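Local coordinates for hypothetical protein NE0471 (Nitrosomonas europaea, PDB 2AUW) that is of unknown function, though it carries a DUF2442 domain and may bind DNA, at residues B[11-22]-B[49-60]. Numbering follows the deposited sequence.
Sequences LTAVEALAPYRL and ILDPEAFARVHI
F55 and Y20 meet edge to face: CD2 of the Y20 ring stands over one face of the F55 ring, with centroids 5.3 Å apart and planes at 85°. The F55 side chain leaves the backbone with CG opposite the amide nitrogen (chi1 178°), which carries the ring in among residues 16-22, where the peptide before Y20 is cis. There F55 CZ lies 3.4 Å from Y20 C and 3.5 Å from L22 CD2, while the carbonyl oxygen of L17 sits at the ring edge in plane. The Y20 ring is itself sandwiched, L50 CD2 making a CH-pi contact over one face and P19 CB covering the other from within the turn. Y20 OH lies 2.4 Å from L50 O, a hydrogen bond so short that its exact length is doubtful. Farther along, a bridging water donates to both V14 O and V58 O. Apolar side chains fill much of the rest: A16 CB rests 3.6 Å from V58 CG1, V14 and V58 meet tip to tip through their CG2 methyls, and L11 and I60 slide past each other in opposite directions, CD2 to CG1 3.9 Å. The I60 CD1 methyl is also set against the carbonyl oxygen of L11. Were F55 cut back to alanine, the Y20 edge would probably lose the ring face it stands over, and L22 CD2 a neighbour. The contact lays helix 52-55, the type I turn F55-V58 and strand 59-60 against the hairpin of strands 11-16 and 21-26. W69 also meets the F55 ring, V67 of strand 67-68 touches L11, L22 and V58, and R41 of helix 37-42 touches both Y20 and L50.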
# COMPACT_ATOMS: atom_id res chain seq x y z
N LEU B 11 -11.30 -7.98 -13.13
CA LEU B 11 -11.99 -8.57 -14.28
C LEU B 11 -13.41 -8.03 -14.29
O LEU B 11 -14.20 -8.33 -13.39
CB LEU B 11 -12.01 -10.10 -14.17
CG LEU B 11 -12.73 -10.86 -15.29
CD1 LEU B 11 -12.07 -10.54 -16.67
CD2 LEU B 11 -12.81 -12.35 -15.04
N THR B 12 -13.71 -7.27 -15.33
CA THR B 12 -15.01 -6.60 -15.43
C THR B 12 -15.96 -7.17 -16.46
O THR B 12 -17.14 -6.82 -16.46
CB THR B 12 -14.83 -5.08 -15.70
OG1 THR B 12 -14.15 -4.88 -16.95
CG2 THR B 12 -13.99 -4.44 -14.62
N ALA B 13 -15.48 -8.05 -17.36
CA ALA B 13 -16.34 -8.77 -18.30
C ALA B 13 -15.56 -9.93 -18.88
O ALA B 13 -14.36 -9.80 -19.16
CB ALA B 13 -16.80 -7.84 -19.46
N VAL B 14 -16.26 -11.05 -19.07
CA VAL B 14 -15.71 -12.19 -19.86
C VAL B 14 -16.76 -12.70 -20.86
O VAL B 14 -17.94 -12.82 -20.55
CB VAL B 14 -15.22 -13.35 -18.95
CG1 VAL B 14 -16.35 -13.93 -18.12
CG2 VAL B 14 -14.51 -14.51 -19.76
N GLU B 15 -16.29 -13.00 -22.07
CA GLU B 15 -17.17 -13.42 -23.17
C GLU B 15 -16.53 -14.60 -23.91
O GLU B 15 -15.39 -14.48 -24.36
CB GLU B 15 -17.34 -12.25 -24.14
CG GLU B 15 -17.95 -12.61 -25.48
CD GLU B 15 -18.07 -11.43 -26.42
OE1 GLU B 15 -18.92 -11.49 -27.33
OE2 GLU B 15 -17.30 -10.45 -26.28
N ALA B 16 -17.28 -15.70 -24.04
CA ALA B 16 -16.82 -16.85 -24.81
C ALA B 16 -16.89 -16.50 -26.29
O ALA B 16 -17.96 -16.10 -26.79
CB ALA B 16 -17.71 -18.05 -24.53
N LEU B 17 -15.75 -16.61 -26.97
CA LEU B 17 -15.74 -16.50 -28.42
C LEU B 17 -15.87 -17.93 -29.01
O LEU B 17 -16.29 -18.85 -28.32
CB LEU B 17 -14.46 -15.81 -28.92
CG LEU B 17 -14.12 -14.42 -28.32
CD1 LEU B 17 -12.90 -13.80 -28.97
CD2 LEU B 17 -15.30 -13.48 -28.42
N ALA B 18 -15.49 -18.11 -30.28
CA ALA B 18 -15.35 -19.47 -30.83
C ALA B 18 -14.38 -20.32 -29.97
O ALA B 18 -13.33 -19.83 -29.55
CB ALA B 18 -14.89 -19.39 -32.27
N PRO B 19 -14.76 -21.59 -29.65
CA PRO B 19 -13.90 -22.42 -28.79
C PRO B 19 -12.46 -22.50 -29.29
O PRO B 19 -12.25 -22.73 -30.48
CB PRO B 19 -14.56 -23.80 -28.85
CG PRO B 19 -15.98 -23.55 -29.28
CD PRO B 19 -15.99 -22.29 -30.08
N TYR B 20 -11.46 -22.28 -28.42
CA TYR B 20 -11.67 -22.07 -26.99
C TYR B 20 -11.12 -20.72 -26.56
O TYR B 20 -10.35 -20.63 -25.59
CB TYR B 20 -11.03 -23.20 -26.18
CG TYR B 20 -11.71 -24.51 -26.47
CD1 TYR B 20 -11.20 -25.37 -27.46
CD2 TYR B 20 -12.87 -24.87 -25.80
CE1 TYR B 20 -11.84 -26.58 -27.75
CE2 TYR B 20 -13.52 -26.08 -26.09
CZ TYR B 20 -12.99 -26.93 -27.06
OH TYR B 20 -13.63 -28.12 -27.36
N ARG B 21 -11.51 -19.68 -27.29
CA ARG B 21 -11.01 -18.32 -27.04
C ARG B 21 -12.00 -17.48 -26.22
O ARG B 21 -13.21 -17.55 -26.44
CB ARG B 21 -10.70 -17.62 -28.36
CG ARG B 21 -9.79 -16.41 -28.24
CD ARG B 21 -9.25 -16.02 -29.59
NE ARG B 21 -8.34 -14.87 -29.56
CZ ARG B 21 -7.02 -14.95 -29.40
NH1 ARG B 21 -6.44 -16.14 -29.25
NH2 ARG B 21 -6.26 -13.85 -29.39
N LEU B 22 -11.47 -16.68 -25.28
CA LEU B 22 -12.29 -15.77 -24.46
C LEU B 22 -11.90 -14.33 -24.74
O LEU B 22 -10.79 -14.07 -25.15
CB LEU B 22 -12.11 -16.07 -22.97
CG LEU B 22 -12.39 -17.47 -22.44
CD1 LEU B 22 -11.77 -17.60 -21.04
CD2 LEU B 22 -13.89 -17.83 -22.45
N ILE B 49 -15.98 -28.90 -19.99
CA ILE B 49 -15.92 -27.55 -20.56
C ILE B 49 -15.54 -27.55 -22.03
O ILE B 49 -15.83 -26.59 -22.75
CB ILE B 49 -15.02 -26.59 -19.69
CG1 ILE B 49 -15.60 -26.50 -18.28
CG2 ILE B 49 -14.99 -25.19 -20.31
CD1 ILE B 49 -14.65 -26.08 -17.20
N LEU B 50 -14.95 -28.65 -22.50
CA LEU B 50 -14.54 -28.79 -23.90
C LEU B 50 -15.73 -28.88 -24.88
O LEU B 50 -15.57 -28.64 -26.09
CB LEU B 50 -13.58 -29.99 -24.06
CG LEU B 50 -12.17 -29.88 -23.46
CD1 LEU B 50 -11.45 -31.24 -23.61
CD2 LEU B 50 -11.36 -28.80 -24.18
N ASP B 51 -16.90 -29.22 -24.36
CA ASP B 51 -18.15 -29.18 -25.12
C ASP B 51 -18.46 -27.73 -25.46
O ASP B 51 -18.52 -26.89 -24.55
CB ASP B 51 -19.28 -29.74 -24.27
CG ASP B 51 -20.58 -29.95 -25.06
OD1 ASP B 51 -20.72 -29.50 -26.23
OD2 ASP B 51 -21.47 -30.62 -24.50
N PRO B 52 -18.64 -27.42 -26.76
CA PRO B 52 -18.88 -26.03 -27.19
C PRO B 52 -20.06 -25.32 -26.51
O PRO B 52 -20.01 -24.10 -26.34
CB PRO B 52 -19.11 -26.15 -28.70
CG PRO B 52 -18.42 -27.47 -29.09
CD PRO B 52 -18.63 -28.36 -27.91
N GLU B 53 -21.07 -26.09 -26.12
CA GLU B 53 -22.25 -25.57 -25.43
C GLU B 53 -21.91 -25.19 -23.99
O GLU B 53 -22.34 -24.15 -23.49
CB GLU B 53 -23.39 -26.60 -25.44
CG GLU B 53 -23.79 -27.07 -26.84
CD GLU B 53 -25.17 -27.72 -26.86
OE1 GLU B 53 -26.08 -27.14 -27.49
OE2 GLU B 53 -25.33 -28.80 -26.24
N ALA B 54 -21.10 -26.03 -23.35
CA ALA B 54 -20.68 -25.81 -21.98
C ALA B 54 -19.72 -24.62 -21.93
O ALA B 54 -19.88 -23.74 -21.10
CB ALA B 54 -20.06 -27.07 -21.38
N PHE B 55 -18.76 -24.57 -22.87
CA PHE B 55 -17.77 -23.48 -22.94
C PHE B 55 -18.42 -22.11 -23.05
O PHE B 55 -17.98 -21.14 -22.42
CB PHE B 55 -16.84 -23.70 -24.14
CG PHE B 55 -15.81 -22.61 -24.32
CD1 PHE B 55 -14.68 -22.57 -23.50
CD2 PHE B 55 -15.98 -21.63 -25.30
CE1 PHE B 55 -13.73 -21.55 -23.65
CE2 PHE B 55 -15.05 -20.62 -25.47
CZ PHE B 55 -13.90 -20.59 -24.63
N ALA B 56 -19.48 -22.04 -23.86
CA ALA B 56 -20.26 -20.81 -24.07
C ALA B 56 -20.87 -20.21 -22.80
O ALA B 56 -21.29 -19.05 -22.82
CB ALA B 56 -21.39 -21.09 -25.10
N ARG B 57 -20.94 -21.00 -21.74
CA ARG B 57 -21.55 -20.54 -20.49
C ARG B 57 -20.55 -19.96 -19.48
O ARG B 57 -20.86 -19.88 -18.29
CB ARG B 57 -22.37 -21.67 -19.85
CG ARG B 57 -23.50 -22.19 -20.76
CD ARG B 57 -24.45 -23.11 -20.00
NE ARG B 57 -24.05 -24.52 -20.09
CZ ARG B 57 -24.54 -25.39 -20.97
NH1 ARG B 57 -24.10 -26.65 -20.96
NH2 ARG B 57 -25.47 -25.02 -21.86
N VAL B 58 -19.36 -19.57 -19.96
CA VAL B 58 -18.37 -18.81 -19.15
C VAL B 58 -18.97 -17.52 -18.56
O VAL B 58 -19.73 -16.77 -19.23
CB VAL B 58 -17.11 -18.44 -19.98
CG1 VAL B 58 -17.43 -17.37 -21.01
CG2 VAL B 58 -15.94 -17.99 -19.09
N HIS B 59 -18.60 -17.24 -17.30
CA HIS B 59 -19.05 -16.00 -16.65
C HIS B 59 -18.07 -15.68 -15.52
O HIS B 59 -17.15 -16.44 -15.25
CB HIS B 59 -20.44 -16.24 -16.05
CG HIS B 59 -20.51 -17.47 -15.19
ND1 HIS B 59 -20.74 -18.73 -15.72
CD2 HIS B 59 -20.33 -17.64 -13.87
CE1 HIS B 59 -20.73 -19.62 -14.74
NE2 HIS B 59 -20.49 -18.98 -13.60
N ILE B 60 -18.27 -14.54 -14.85
CA ILE B 60 -17.44 -14.20 -13.68
C ILE B 60 -18.06 -14.84 -12.44
O ILE B 60 -19.23 -14.58 -12.18
CB ILE B 60 -17.31 -12.68 -13.49
CG1 ILE B 60 -16.70 -12.01 -14.73
CG2 ILE B 60 -16.54 -12.34 -12.19
CD1 ILE B 60 -16.68 -10.49 -14.67
O HOH W 1 -20.53 -13.99 -19.53